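Diol-dehydratase (Roseburia inulinivorans, PDB 5I2A) is a glycyl radical enzyme, independent of vitamin B12, that dehydrates 1,2-propanediol. Local coordinates at residues Ala24-Ile29 with Ala108-Ile113; Glu28-Arg33 with Thr79-Gly84; Leu64-Arg69 with Ala225-Glu230; Glu101-Arg106 with Asn327-Ala332. All blocks are in the same frame, centred on the assembly; numbering follows the deposited sequence. Where two conformers were deposited one is given.

Contact 1. Residues Ala24-Ile29 with Ala108-Ile113; sequences AKMPEI and ADPFYI
The first torsions of E28 (chi1 173°) and Y112 (chi1 169°) both turn the gamma carbon to the far side from the backbone N, and the two side chains leave the backbones next to each other and run in the same direction. Here the two backbones form a single parallel beta bridge between two loops of the pyruvate formate lyase-like region of this glycyl radical enzyme. Y112 supplies both bonds: its N donates to P27 O at 2.8 Å, within the carbonyl plane, and its O accepts from I29 N at 2.9 Å, almost straight on. E28 thus sits between two bonded neighbours, with its CA 3.3 Å from Y112 O in a CA-H...O contact. Further out, OE2 of E28 approaches CE2 of Y112 to 3.6 Å, the carboxylate turned 63° from the phenol ring. On the M26 side, a bend at the last torsion swings the methionine methyl over the backbone, where CE lies 3.4 Å from Y112 N. In segment 108-113, P110 O is hydrogen-bonded to Y341 OH and the D109 carboxylate accepts from the backbone N of G340 and Y341; L121 of helix 115-125 touches both I29 and I113. F111 fills the apolar side: its CD2 rests 3.7 Å from P27 CB, while I29, crossing it nearly at right angles, brings CD1 to 3.7 Å from F111 CB.

Contact 2. Residues Glu28-Arg33 with Thr79-Gly84; sequences EIEAAR and TIAPRG
The carboxylate of E30 reaches across to two consecutive backbone N-H groups. I80 N gives its hydrogen to OE1 at 2.9 Å and A81 N to OE2 at 2.8 Å, each oxygen being met on its syn side, a fork that fixes the rotation of the carboxylate. A second set of hydrogen bonds shapes the receiving loop itself. With chi1 at 52°, the T79 hydroxyl donates to A81 O (OG1 to O 2.7 Å), while G84 N comes to the same oxygen from the other face of its plane. Packing contacts complete the interface: T79 CB lies 3.3 Å from E30 OE1, the methyl CB of A81 is 3.7 Å from E28 OE1, and G84, lacking a side chain, lets its CA come within 3.1 Å of E28 O. The carbonyl oxygens of T79 and I80 accept from R69, and R83 N donates to D325. Residues A81 to G84 form a type II beta turn, with proline in its second position and R83 at positive phi in the third.

Contact 3. Residues Leu64-Arg69 with Ala225-Glu230; sequences LPIIIR and AKMAEE
M227 inserts its thioether between I66 and I68. Its methyl CE lies 3.7 Å from I66 CG1, and the two side chains run antiparallel alongside one another, CG1 and CD1 of I66 both lying against the sulfur and methyl of the methionine. M227 CE is also 3.7 Å from I66 O, and the sulfur meets the backbone next door, M227 SD lying 3.9 Å from I67 CA. On the far flank M227 SD is 4.2 Å from I68 CG1, and I68 continues to the helix surface, where its CD1 rests 3.9 Å from A228 CB. The methionine gets there by pointing CG away from its own backbone N (chi1 175°), followed by a kink about the CG-SD bond (chi3 -73°) that turns the methyl along the extended segment. This is an extended segment packed on a helix: the CB atoms of I66 and I68 face helix 200-233, whereas that of I67 faces away, so I66 and I68 flank the M227 side chain. It lies in the outer helical part of the chain, about 31 Å between the contact centre and the chain centre. One shell further out, I66 also touches Y220, R223 and Y224 of the same helix, and R223 NH1 binds L64 O. I68 meets M231 and, in helix 238-253, R240. Where the segment ends, R69 forms a salt bridge with D325.

Contact 4. Residues Glu101-Arg106 with Asn327-Ala332; sequences ETVETR and NKCRDA
The guanidinium of R106 clasps the carbonyl oxygen of R330 with both terminal nitrogens, NH1 to O at 2.7 Å and NH2 to O at 2.8 Å. This is the tight part of the contact. The oxygen lies close to the plane of the guanidinium, both donors lie in the carbonyl plane, and the bonds are bent, the N-H...O angles being 140° and 137°, as expected when one acceptor is shared end-on. From CG onward the arginine runs straight out to this grip, and V103 CG2 lies 3.7 Å above the guanidinium plane, toward its rim. E99 adds a salt bridge to NH1 and also takes the N of A332, whereas NH2 has D109 O as a further acceptor. The remaining contacts are looser. C329 SG stands 3.8 Å from R106 NH2 and 4.2 Å from V103 CG2, and at the more exposed margin A332 CB comes no nearer than 4.0 Å to R106 NH1. R106 thus joins the loop between helices 94-97 and 115-125 to the one between helices 309-323 and 332-335, where D331 is the N-cap of helix 332-335, its OD2 also bonded to S334 OG, and W95 of helix 94-97 touches C329.

In the fold
From the N terminus, the segment after helix 14-22 opens contacts 1 and 2 together, sharing E28 and I29. Contact 2 closes the shorter loop at 79-84, contact 1 the longer one at 108-113. Contact 3 opens at 64-69, inside both loops, and closes on helix 200-233, crossing each. Contact 4 opens at 101-106, after contact 2 has closed, and crosses contacts 1 and 3 to end at 327-332. Contacts 1, 2 and 4 touch pairwise (P27 CB to R83 O 3.1 Å, F111 N to V103 O 3.1 Å, N327 ND2 to R83 O 2.8 Å), joining loops after helices 14-22, 49-63, 94-97 and 309-323. Contact 3, its centre about 29 Å from that of contact 4, meets contact 2 through R69.

Contact 1. Residues Ala24-Ile29 with Ala108-Ile113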
loop_
_atom_site.group_PDB
_atom_site.type_symbol
_atom_site.label_atom_id
_atom_site.label_comp_id
_atom_site.label_asym_id
_atom_site.label_seq_id
_atom_site.Cartn_x
_atom_site.Cartn_y
_atom_site.Cartn_z
ATOM N N ALA A 24 -29.671 3.384 -33.646
ATOM C CA ALA A 24 -30.594 2.424 -34.255
ATOM C C ALA A 24 -31.135 1.435 -33.228
ATOM O O ALA A 24 -32.275 0.992 -33.340
ATOM C CB ALA A 24 -29.918 1.686 -35.403
ATOM N N LYS A 25 -30.326 1.109 -32.221
ATOM C CA LYS A 25 -30.755 0.217 -31.142
ATOM C C LYS A 25 -30.433 0.790 -29.757
ATOM O O LYS A 25 -29.642 1.723 -29.637
ATOM C CB LYS A 25 -30.091 -1.157 -31.280
ATOM C CG LYS A 25 -30.373 -1.883 -32.584
ATOM C CD LYS A 25 -29.518 -3.155 -32.682
ATOM C CE LYS A 25 -29.820 -3.960 -33.943
ATOM N NZ LYS A 25 -28.933 -5.159 -34.065
ATOM N N MET A 26 -31.073 0.228 -28.733
ATOM C CA MET A 26 -30.752 0.489 -27.330
ATOM C C MET A 26 -29.275 0.333 -27.027
ATOM O O MET A 26 -28.629 -0.555 -27.574
ATOM C CB MET A 26 -31.491 -0.484 -26.411
ATOM C CG MET A 26 -32.849 -0.088 -25.995
ATOM S SD MET A 26 -33.219 -1.032 -24.519
ATOM C CE MET A 26 -32.298 -0.109 -23.323
ATOM N N PRO A 27 -28.749 1.176 -26.131
ATOM C CA PRO A 27 -27.439 0.873 -25.550
ATOM C C PRO A 27 -27.439 -0.511 -24.908
ATOM O O PRO A 27 -28.439 -0.914 -24.308
ATOM C CB PRO A 27 -27.259 1.970 -24.496
ATOM C CG PRO A 27 -28.080 3.105 -25.002
ATOM C CD PRO A 27 -29.300 2.438 -25.605
ATOM N N GLU A 28 -26.341 -1.235 -25.064
ATOM C CA GLU A 28 -26.238 -2.590 -24.538
ATOM C C GLU A 28 -25.003 -2.783 -23.661
ATOM O O GLU A 28 -23.928 -2.322 -24.001
ATOM C CB GLU A 28 -26.209 -3.613 -25.686
ATOM C CG GLU A 28 -25.928 -5.045 -25.228
ATOM C CD GLU A 28 -26.001 -6.068 -26.370
ATOM O OE1 GLU A 28 -26.050 -5.643 -27.537
ATOM O OE2 GLU A 28 -26.017 -7.288 -26.092
ATOM N N ILE A 29 -25.175 -3.487 -22.549
ATOM C CA ILE A 29 -24.070 -3.896 -21.678
ATOM C C ILE A 29 -23.353 -5.143 -22.228
ATOM O O ILE A 29 -23.998 -6.150 -22.544
ATOM C CB ILE A 29 -24.588 -4.184 -20.248
ATOM C CG1 ILE A 29 -25.156 -2.917 -19.627
ATOM C CG2 ILE A 29 -23.491 -4.798 -19.369
ATOM C CD1 ILE A 29 -26.070 -3.166 -18.437
ATOM N N ALA A 108 -34.365 5.669 -15.617
ATOM C CA ALA A 108 -33.220 6.507 -16.000
ATOM C C ALA A 108 -32.129 5.709 -16.699
ATOM O O ALA A 108 -31.669 4.699 -16.176
ATOM C CB ALA A 108 -32.655 7.213 -14.783
ATOM N N ASP A 109 -31.722 6.171 -17.881
ATOM C CA ASP A 109 -30.634 5.562 -18.645
ATOM C C ASP A 109 -30.727 4.020 -18.706
ATOM O O ASP A 109 -29.841 3.329 -18.212
ATOM C CB ASP A 109 -29.262 5.970 -18.054
ATOM C CG ASP A 109 -28.907 7.459 -18.300
ATOM O OD1 ASP A 109 -29.811 8.281 -18.574
ATOM O OD2 ASP A 109 -27.709 7.811 -18.192
ATOM N N PRO A 110 -31.793 3.482 -19.325
ATOM C CA PRO A 110 -31.894 2.021 -19.442
ATOM C C PRO A 110 -30.826 1.430 -20.371
ATOM O O PRO A 110 -30.346 2.112 -21.275
ATOM C CB PRO A 110 -33.301 1.806 -20.017
ATOM C CG PRO A 110 -33.582 3.106 -20.812
ATOM C CD PRO A 110 -32.936 4.180 -19.956
ATOM N N PHE A 111 -30.455 0.177 -20.124
ATOM C CA PHE A 111 -29.515 -0.567 -20.962
ATOM C C PHE A 111 -30.065 -1.967 -21.243
ATOM O O PHE A 111 -30.581 -2.615 -20.334
ATOM C CB PHE A 111 -28.144 -0.723 -20.286
ATOM C CG PHE A 111 -27.264 0.492 -20.344
ATOM C CD1 PHE A 111 -27.447 1.545 -19.462
ATOM C CD2 PHE A 111 -26.215 0.552 -21.242
ATOM C CE1 PHE A 111 -26.612 2.659 -19.488
ATOM C CE2 PHE A 111 -25.384 1.671 -21.285
ATOM C CZ PHE A 111 -25.587 2.726 -20.400
ATOM N N TYR A 112 -29.923 -2.450 -22.474
ATOM C CA TYR A 112 -30.253 -3.842 -22.762
ATOM C C TYR A 112 -29.128 -4.751 -22.292
ATOM O O TYR A 112 -27.964 -4.415 -22.426
ATOM C CB TYR A 112 -30.514 -4.061 -24.260
ATOM C CG TYR A 112 -30.589 -5.530 -24.657
ATOM C CD1 TYR A 112 -31.654 -6.330 -24.263
ATOM C CD2 TYR A 112 -29.596 -6.109 -25.427
ATOM C CE1 TYR A 112 -31.725 -7.682 -24.630
ATOM C CE2 TYR A 112 -29.651 -7.449 -25.794
ATOM C CZ TYR A 112 -30.718 -8.226 -25.396
ATOM O OH TYR A 112 -30.759 -9.544 -25.771
ATOM N N ILE A 113 -29.482 -5.893 -21.714
ATOM C CA ILE A 113 -28.494 -6.911 -21.397
ATOM C C ILE A 113 -29.062 -8.308 -21.698
ATOM O O ILE A 113 -30.153 -8.659 -21.254
ATOM C CB ILE A 113 -28.017 -6.806 -19.916
ATOM C CG1 ILE A 113 -26.933 -7.844 -19.621
ATOM C CG2 ILE A 113 -29.184 -6.923 -18.938
ATOM C CD1 ILE A 113 -26.302 -7.699 -18.210
#

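Contact 2. Residues Glu28-Arg33 with Thr79-Gly84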
loop_
_atom_site.group_PDB
_atom_site.type_symbol
_atom_site.label_atom_id
_atom_site.label_comp_id
_atom_site.label_asym_id
_atom_site.label_seq_id
_atom_site.Cartn_x
_atom_site.Cartn_y
_atom_site.Cartn_z
ATOM N N GLU A 28 -26.341 -1.235 -25.064
ATOM C CA GLU A 28 -26.238 -2.590 -24.538
ATOM C C GLU A 28 -25.003 -2.783 -23.661
ATOM O O GLU A 28 -23.928 -2.322 -24.001
ATOM C CB GLU A 28 -26.209 -3.613 -25.686
ATOM C CG GLU A 28 -25.928 -5.045 -25.228
ATOM C CD GLU A 28 -26.001 -6.068 -26.370
ATOM O OE1 GLU A 28 -26.050 -5.643 -27.537
ATOM O OE2 GLU A 28 -26.017 -7.288 -26.092
ATOM N N ILE A 29 -25.175 -3.487 -22.549
ATOM C CA ILE A 29 -24.070 -3.896 -21.678
ATOM C C ILE A 29 -23.353 -5.143 -22.228
ATOM O O ILE A 29 -23.998 -6.150 -22.544
ATOM C CB ILE A 29 -24.588 -4.184 -20.248
ATOM C CG1 ILE A 29 -25.156 -2.917 -19.627
ATOM C CG2 ILE A 29 -23.491 -4.798 -19.369
ATOM C CD1 ILE A 29 -26.070 -3.166 -18.437
ATOM N N GLU A 30 -22.027 -5.075 -22.337
ATOM C CA GLU A 30 -21.229 -6.197 -22.831
ATOM C C GLU A 30 -20.251 -6.735 -21.769
ATOM O O GLU A 30 -19.779 -5.995 -20.904
ATOM C CB GLU A 30 -20.485 -5.791 -24.106
ATOM C CG GLU A 30 -21.479 -5.428 -25.214
ATOM C CD GLU A 30 -20.872 -5.048 -26.555
ATOM O OE1 GLU A 30 -19.630 -5.054 -26.738
ATOM O OE2 GLU A 30 -21.684 -4.729 -27.447
ATOM N N ALA A 31 -19.952 -8.028 -21.857
ATOM C CA ALA A 31 -19.246 -8.743 -20.797
ATOM C C ALA A 31 -17.759 -8.947 -21.060
ATOM O O ALA A 31 -17.043 -9.386 -20.170
ATOM C CB ALA A 31 -19.907 -10.095 -20.566
ATOM N N ALA A 32 -17.297 -8.641 -22.271
ATOM C CA ALA A 32 -15.931 -8.984 -22.649
ATOM C C ALA A 32 -14.854 -8.366 -21.725
ATOM O O ALA A 32 -13.906 -9.047 -21.367
ATOM C CB ALA A 32 -15.668 -8.583 -24.082
ATOM N N ARG A 33 -14.984 -7.093 -21.362
ATOM C CA ARG A 33 -13.967 -6.467 -20.506
ATOM C C ARG A 33 -13.853 -7.189 -19.165
ATOM O O ARG A 33 -12.755 -7.447 -18.683
ATOM C CB ARG A 33 -14.261 -4.981 -20.251
ATOM C CG ARG A 33 -13.091 -4.249 -19.570
ATOM C CD ARG A 33 -13.397 -2.775 -19.250
ATOM N NE ARG A 33 -12.279 -2.162 -18.533
ATOM C CZ ARG A 33 -12.017 -2.363 -17.242
ATOM N NH1 ARG A 33 -12.809 -3.136 -16.512
ATOM N NH2 ARG A 33 -10.977 -1.761 -16.671
ATOM N N THR A 79 -17.370 -1.034 -27.523
ATOM C CA THR A 79 -18.348 -2.115 -27.559
ATOM C C THR A 79 -18.792 -2.426 -28.995
ATOM O O THR A 79 -18.716 -1.583 -29.875
ATOM C CB THR A 79 -19.593 -1.781 -26.738
ATOM O OG1 THR A 79 -20.084 -0.508 -27.154
ATOM C CG2 THR A 79 -19.262 -1.727 -25.243
ATOM N N ILE A 80 -19.272 -3.638 -29.226
ATOM C CA ILE A 80 -19.804 -3.968 -30.534
ATOM C C ILE A 80 -21.086 -3.166 -30.749
ATOM O O ILE A 80 -21.248 -2.524 -31.780
ATOM C CB ILE A 80 -20.055 -5.458 -30.677
ATOM C CG1 ILE A 80 -18.728 -6.207 -30.545
ATOM C CG2 ILE A 80 -20.717 -5.770 -32.037
ATOM C CD1 ILE A 80 -17.636 -5.661 -31.491
ATOM N N ALA A 81 -21.972 -3.161 -29.759
ATOM C CA ALA A 81 -23.182 -2.347 -29.840
ATOM C C ALA A 81 -22.848 -0.866 -29.704
ATOM O O ALA A 81 -22.213 -0.471 -28.743
ATOM C CB ALA A 81 -24.173 -2.755 -28.779
ATOM N N PRO A 82 -23.282 -0.041 -30.670
ATOM C CA PRO A 82 -23.078 1.406 -30.548
ATOM C C PRO A 82 -23.718 1.961 -29.273
ATOM O O PRO A 82 -24.785 1.499 -28.881
ATOM C CB PRO A 82 -23.756 1.969 -31.798
ATOM C CG PRO A 82 -23.774 0.791 -32.789
ATOM C CD PRO A 82 -23.998 -0.407 -31.907
ATOM N N ARG A 83 -23.042 2.915 -28.636
ATOM C CA ARG A 83 -23.507 3.518 -27.380
ATOM C C ARG A 83 -23.653 2.497 -26.255
ATOM O O ARG A 83 -24.349 2.740 -25.276
ATOM C CB ARG A 83 -24.829 4.262 -27.585
ATOM C CG ARG A 83 -24.698 5.436 -28.563
ATOM C CD ARG A 83 -26.000 6.187 -28.740
ATOM N NE ARG A 83 -26.395 6.923 -27.550
ATOM C CZ ARG A 83 -27.521 6.712 -26.873
ATOM N NH1 ARG A 83 -28.381 5.775 -27.272
ATOM N NH2 ARG A 83 -27.792 7.457 -25.801
ATOM N N GLY A 84 -22.987 1.358 -26.402
ATOM C CA GLY A 84 -23.013 0.329 -25.391
ATOM C C GLY A 84 -21.971 0.621 -24.325
ATOM O O GLY A 84 -21.296 1.653 -24.377
#

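Contact 3. Residues Leu64-Arg69 with Ala225-Glu230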
loop_
_atom_site.group_PDB
_atom_site.type_symbol
_atom_site.label_atom_id
_atom_site.label_comp_id
_atom_site.label_asym_id
_atom_site.label_seq_id
_atom_site.Cartn_x
_atom_site.Cartn_y
_atom_site.Cartn_z
ATOM N N LEU A 64 -9.999 -7.475 -26.622
ATOM C CA LEU A 64 -11.331 -6.899 -26.678
ATOM C C LEU A 64 -11.820 -6.861 -28.137
ATOM O O LEU A 64 -11.086 -6.446 -29.015
ATOM C CB LEU A 64 -11.322 -5.502 -26.074
ATOM C CG LEU A 64 -12.631 -4.907 -25.579
ATOM C CD1 LEU A 64 -13.242 -5.759 -24.455
ATOM C CD2 LEU A 64 -12.398 -3.454 -25.124
ATOM N N PRO A 65 -13.044 -7.341 -28.394
ATOM C CA PRO A 65 -13.553 -7.281 -29.769
ATOM C C PRO A 65 -13.526 -5.847 -30.288
ATOM O O PRO A 65 -13.861 -4.910 -29.555
ATOM C CB PRO A 65 -14.982 -7.805 -29.643
ATOM C CG PRO A 65 -14.915 -8.743 -28.440
ATOM C CD PRO A 65 -13.987 -8.010 -27.482
ATOM N N ILE A 66 -13.065 -5.688 -31.523
ATOM C CA ILE A 66 -13.045 -4.387 -32.156
ATOM C C ILE A 66 -13.952 -4.428 -33.378
ATOM O O ILE A 66 -14.292 -5.506 -33.879
ATOM C CB ILE A 66 -11.627 -3.963 -32.571
ATOM C CG1 ILE A 66 -11.081 -4.911 -33.644
ATOM C CG2 ILE A 66 -10.700 -3.881 -31.346
ATOM C CD1 ILE A 66 -9.837 -4.389 -34.310
ATOM N N ILE A 67 -14.343 -3.250 -33.842
ATOM C CA ILE A 67 -15.232 -3.136 -34.985
ATOM C C ILE A 67 -14.999 -1.785 -35.645
ATOM O O ILE A 67 -14.667 -0.817 -34.978
ATOM C CB ILE A 67 -16.719 -3.309 -34.565
ATOM C CG1 ILE A 67 -17.644 -3.320 -35.781
ATOM C CG2 ILE A 67 -17.152 -2.215 -33.580
ATOM C CD1 ILE A 67 -19.070 -3.754 -35.453
ATOM N N ILE A 68 -15.123 -1.740 -36.964
ATOM C CA ILE A 68 -15.141 -0.480 -37.693
ATOM C C ILE A 68 -16.553 -0.295 -38.203
ATOM O O ILE A 68 -17.049 -1.126 -38.959
ATOM C CB ILE A 68 -14.125 -0.470 -38.849
ATOM C CG1 ILE A 68 -12.711 -0.547 -38.278
ATOM C CG2 ILE A 68 -14.311 0.772 -39.746
ATOM C CD1 ILE A 68 -11.598 -0.404 -39.319
ATOM N N ARG A 69 -17.217 0.766 -37.754
ATOM C CA ARG A 69 -18.627 0.948 -38.061
ATOM C C ARG A 69 -18.760 1.501 -39.486
ATOM O O ARG A 69 -17.810 2.083 -40.007
ATOM C CB ARG A 69 -19.296 1.872 -37.027
ATOM C CG ARG A 69 -18.994 1.518 -35.555
ATOM C CD ARG A 69 -20.076 2.087 -34.643
ATOM N NE ARG A 69 -19.800 1.908 -33.217
ATOM C CZ ARG A 69 -19.930 0.756 -32.565
ATOM N NH1 ARG A 69 -20.308 -0.353 -33.207
ATOM N NH2 ARG A 69 -19.665 0.705 -31.271
ATOM N N ALA A 225 -5.635 -1.263 -37.785
ATOM C CA ALA A 225 -4.972 -1.235 -39.079
ATOM C C ALA A 225 -5.171 -2.567 -39.802
ATOM O O ALA A 225 -5.493 -2.598 -40.992
ATOM C CB ALA A 225 -3.505 -0.925 -38.916
ATOM N N LYS A 226 -5.020 -3.659 -39.063
ATOM C CA LYS A 226 -5.199 -4.986 -39.619
ATOM C C LYS A 226 -6.636 -5.194 -40.045
ATOM O O LYS A 226 -6.891 -5.707 -41.132
ATOM C CB LYS A 226 -4.786 -6.064 -38.617
ATOM C CG LYS A 226 -4.969 -7.485 -39.122
ATOM C CD LYS A 226 -4.530 -8.490 -38.073
ATOM C CE LYS A 226 -5.162 -9.859 -38.290
ATOM N NZ LYS A 226 -4.916 -10.761 -37.124
ATOM N N MET A 227 -7.579 -4.798 -39.198
ATOM C CA MET A 227 -8.981 -4.951 -39.540
ATOM C C MET A 227 -9.333 -4.106 -40.771
ATOM O O MET A 227 -10.056 -4.559 -41.649
ATOM C CB MET A 227 -9.887 -4.581 -38.367
ATOM C CG MET A 227 -11.367 -4.609 -38.734
ATOM S SD MET A 227 -12.492 -4.683 -37.332
ATOM C CE MET A 227 -12.255 -6.375 -36.800
ATOM N N ALA A 228 -8.806 -2.894 -40.840
ATOM C CA ALA A 228 -9.103 -2.025 -41.964
ATOM C C ALA A 228 -8.593 -2.631 -43.276
ATOM O O ALA A 228 -9.274 -2.560 -44.295
ATOM C CB ALA A 228 -8.506 -0.661 -41.756
ATOM N N GLU A 229 -7.401 -3.219 -43.236
ATOM C CA GLU A 229 -6.809 -3.862 -44.406
ATOM C C GLU A 229 -7.628 -5.046 -44.891
ATOM O O GLU A 229 -7.842 -5.213 -46.087
ATOM C CB GLU A 229 -5.392 -4.330 -44.104
ATOM C CG GLU A 229 -4.361 -3.253 -44.190
ATOM C CD GLU A 229 -3.008 -3.752 -43.763
ATOM O OE1 GLU A 229 -2.926 -4.915 -43.325
ATOM O OE2 GLU A 229 -2.031 -2.989 -43.867
ATOM N N GLU A 230 -8.080 -5.867 -43.955
ATOM C CA GLU A 230 -8.922 -7.001 -44.295
ATOM C C GLU A 230 -10.270 -6.543 -44.860
ATOM O O GLU A 230 -10.813 -7.169 -45.777
ATOM C CB GLU A 230 -9.126 -7.897 -43.074
ATOM C CG GLU A 230 -7.814 -8.469 -42.534
ATOM C CD GLU A 230 -7.980 -9.261 -41.246
ATOM O OE1 GLU A 230 -9.076 -9.238 -40.651
ATOM O OE2 GLU A 230 -7.006 -9.918 -40.830
#

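Contact 4. Residues Glu101-Arg106 with Asn327-Ala332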
loop_
_atom_site.group_PDB
_atom_site.type_symbol
_atom_site.label_atom_id
_atom_site.label_comp_id
_atom_site.label_asym_id
_atom_site.label_seq_id
_atom_site.Cartn_x
_atom_site.Cartn_y
_atom_site.Cartn_z
ATOM N N GLU A 101 -32.602 -7.885 -14.170
ATOM C CA GLU A 101 -33.950 -8.062 -14.701
ATOM C C GLU A 101 -34.671 -6.737 -14.953
ATOM O O GLU A 101 -35.717 -6.715 -15.609
ATOM C CB GLU A 101 -34.783 -8.935 -13.748
ATOM C CG GLU A 101 -34.146 -10.291 -13.469
ATOM C CD GLU A 101 -33.720 -10.983 -14.751
ATOM O OE1 GLU A 101 -34.596 -11.226 -15.602
ATOM O OE2 GLU A 101 -32.515 -11.260 -14.925
ATOM N N THR A 102 -34.111 -5.638 -14.450
ATOM C CA THR A 102 -34.804 -4.344 -14.482
ATOM C C THR A 102 -34.105 -3.244 -15.289
ATOM O O THR A 102 -34.718 -2.225 -15.605
ATOM C CB THR A 102 -35.007 -3.795 -13.057
ATOM O OG1 THR A 102 -33.743 -3.713 -12.391
ATOM C CG2 THR A 102 -35.943 -4.702 -12.250
ATOM N N VAL A 103 -32.826 -3.428 -15.598
ATOM C CA VAL A 103 -32.058 -2.347 -16.185
ATOM C C VAL A 103 -32.551 -2.012 -17.597
ATOM O O VAL A 103 -32.449 -0.869 -18.031
ATOM C CB VAL A 103 -30.544 -2.660 -16.192
ATOM C CG1 VAL A 103 -30.214 -3.868 -17.065
ATOM C CG2 VAL A 103 -29.737 -1.424 -16.612
ATOM N N GLU A 104 -33.138 -2.982 -18.294
ATOM C CA GLU A 104 -33.610 -2.734 -19.660
ATOM C C GLU A 104 -34.783 -1.757 -19.696
ATOM O O GLU A 104 -34.971 -1.051 -20.673
ATOM C CB GLU A 104 -34.012 -4.044 -20.362
ATOM C CG GLU A 104 -34.447 -3.838 -21.823
ATOM C CD GLU A 104 -34.734 -5.132 -22.573
ATOM O OE1 GLU A 104 -34.385 -6.218 -22.078
ATOM O OE2 GLU A 104 -35.301 -5.054 -23.676
ATOM N N THR A 105 -35.562 -1.703 -18.626
ATOM C CA THR A 105 -36.766 -0.889 -18.629
ATOM C C THR A 105 -36.792 0.122 -17.497
ATOM O O THR A 105 -37.832 0.687 -17.216
ATOM C CB THR A 105 -38.016 -1.770 -18.511
ATOM O OG1 THR A 105 -37.896 -2.583 -17.340
ATOM C CG2 THR A 105 -38.159 -2.680 -19.742
ATOM N N ARG A 106 -35.661 0.336 -16.829
ATOM C CA ARG A 106 -35.636 1.296 -15.733
ATOM C C ARG A 106 -35.856 2.710 -16.267
ATOM O O ARG A 106 -35.639 2.982 -17.442
ATOM C CB ARG A 106 -34.316 1.212 -14.948
ATOM C CG ARG A 106 -33.082 1.661 -15.724
ATOM C CD ARG A 106 -31.790 1.438 -14.923
ATOM N NE ARG A 106 -30.664 2.147 -15.516
ATOM C CZ ARG A 106 -29.444 2.182 -14.998
ATOM N NH1 ARG A 106 -29.185 1.526 -13.867
ATOM N NH2 ARG A 106 -28.488 2.878 -15.604
ATOM N N ASN A 327 -20.159 5.077 -23.711
ATOM C CA ASN A 327 -21.243 5.143 -22.732
ATOM C C ASN A 327 -20.809 4.463 -21.426
ATOM O O ASN A 327 -19.717 3.900 -21.338
ATOM C CB ASN A 327 -22.524 4.490 -23.305
ATOM C CG ASN A 327 -23.829 5.018 -22.666
ATOM O OD1 ASN A 327 -23.831 5.657 -21.611
ATOM N ND2 ASN A 327 -24.953 4.722 -23.321
ATOM N N LYS A 328 -21.673 4.512 -20.422
ATOM C CA LYS A 328 -21.366 4.003 -19.101
ATOM C C LYS A 328 -22.653 3.680 -18.358
ATOM O O LYS A 328 -23.540 4.519 -18.261
ATOM C CB LYS A 328 -20.543 5.039 -18.314
ATOM C CG LYS A 328 -20.240 4.700 -16.853
ATOM C CD LYS A 328 -19.396 5.860 -16.239
ATOM C CE LYS A 328 -19.099 5.708 -14.731
ATOM N NZ LYS A 328 -18.200 6.849 -14.262
ATOM N N CYS A 329 -22.754 2.480 -17.804
ATOM C CA CYS A 329 -23.959 2.153 -17.045
ATOM C C CYS A 329 -23.717 2.346 -15.557
ATOM O O CYS A 329 -22.782 1.788 -15.002
ATOM C CB CYS A 329 -24.424 0.713 -17.329
ATOM S SG CYS A 329 -25.896 0.246 -16.376
ATOM N N ARG A 330 -24.559 3.154 -14.926
ATOM C CA ARG A 330 -24.482 3.412 -13.492
ATOM C C ARG A 330 -25.690 2.776 -12.820
ATOM O O ARG A 330 -26.720 2.624 -13.460
ATOM C CB ARG A 330 -24.449 4.923 -13.199
ATOM C CG ARG A 330 -23.370 5.694 -13.967
ATOM C CD ARG A 330 -23.450 7.213 -13.742
ATOM N NE ARG A 330 -22.417 7.904 -14.513
ATOM C CZ ARG A 330 -22.534 8.225 -15.801
ATOM N NH1 ARG A 330 -23.649 7.922 -16.472
ATOM N NH2 ARG A 330 -21.534 8.832 -16.427
ATOM N N ASP A 331 -25.577 2.439 -11.536
ATOM C CA ASP A 331 -26.717 1.884 -10.790
ATOM C C ASP A 331 -27.864 2.881 -10.812
ATOM O O ASP A 331 -27.632 4.080 -10.905
ATOM C CB ASP A 331 -26.346 1.543 -9.341
ATOM C CG ASP A 331 -26.074 2.783 -8.499
ATOM O OD1 ASP A 331 -27.018 3.306 -7.883
ATOM O OD2 ASP A 331 -24.918 3.237 -8.460
ATOM N N ALA A 332 -29.087 2.376 -10.702
ATOM C CA ALA A 332 -30.285 3.182 -10.951
ATOM C C ALA A 332 -30.335 4.459 -10.118
ATOM O O ALA A 332 -30.641 5.526 -10.645
ATOM C CB ALA A 332 -31.540 2.347 -10.707
#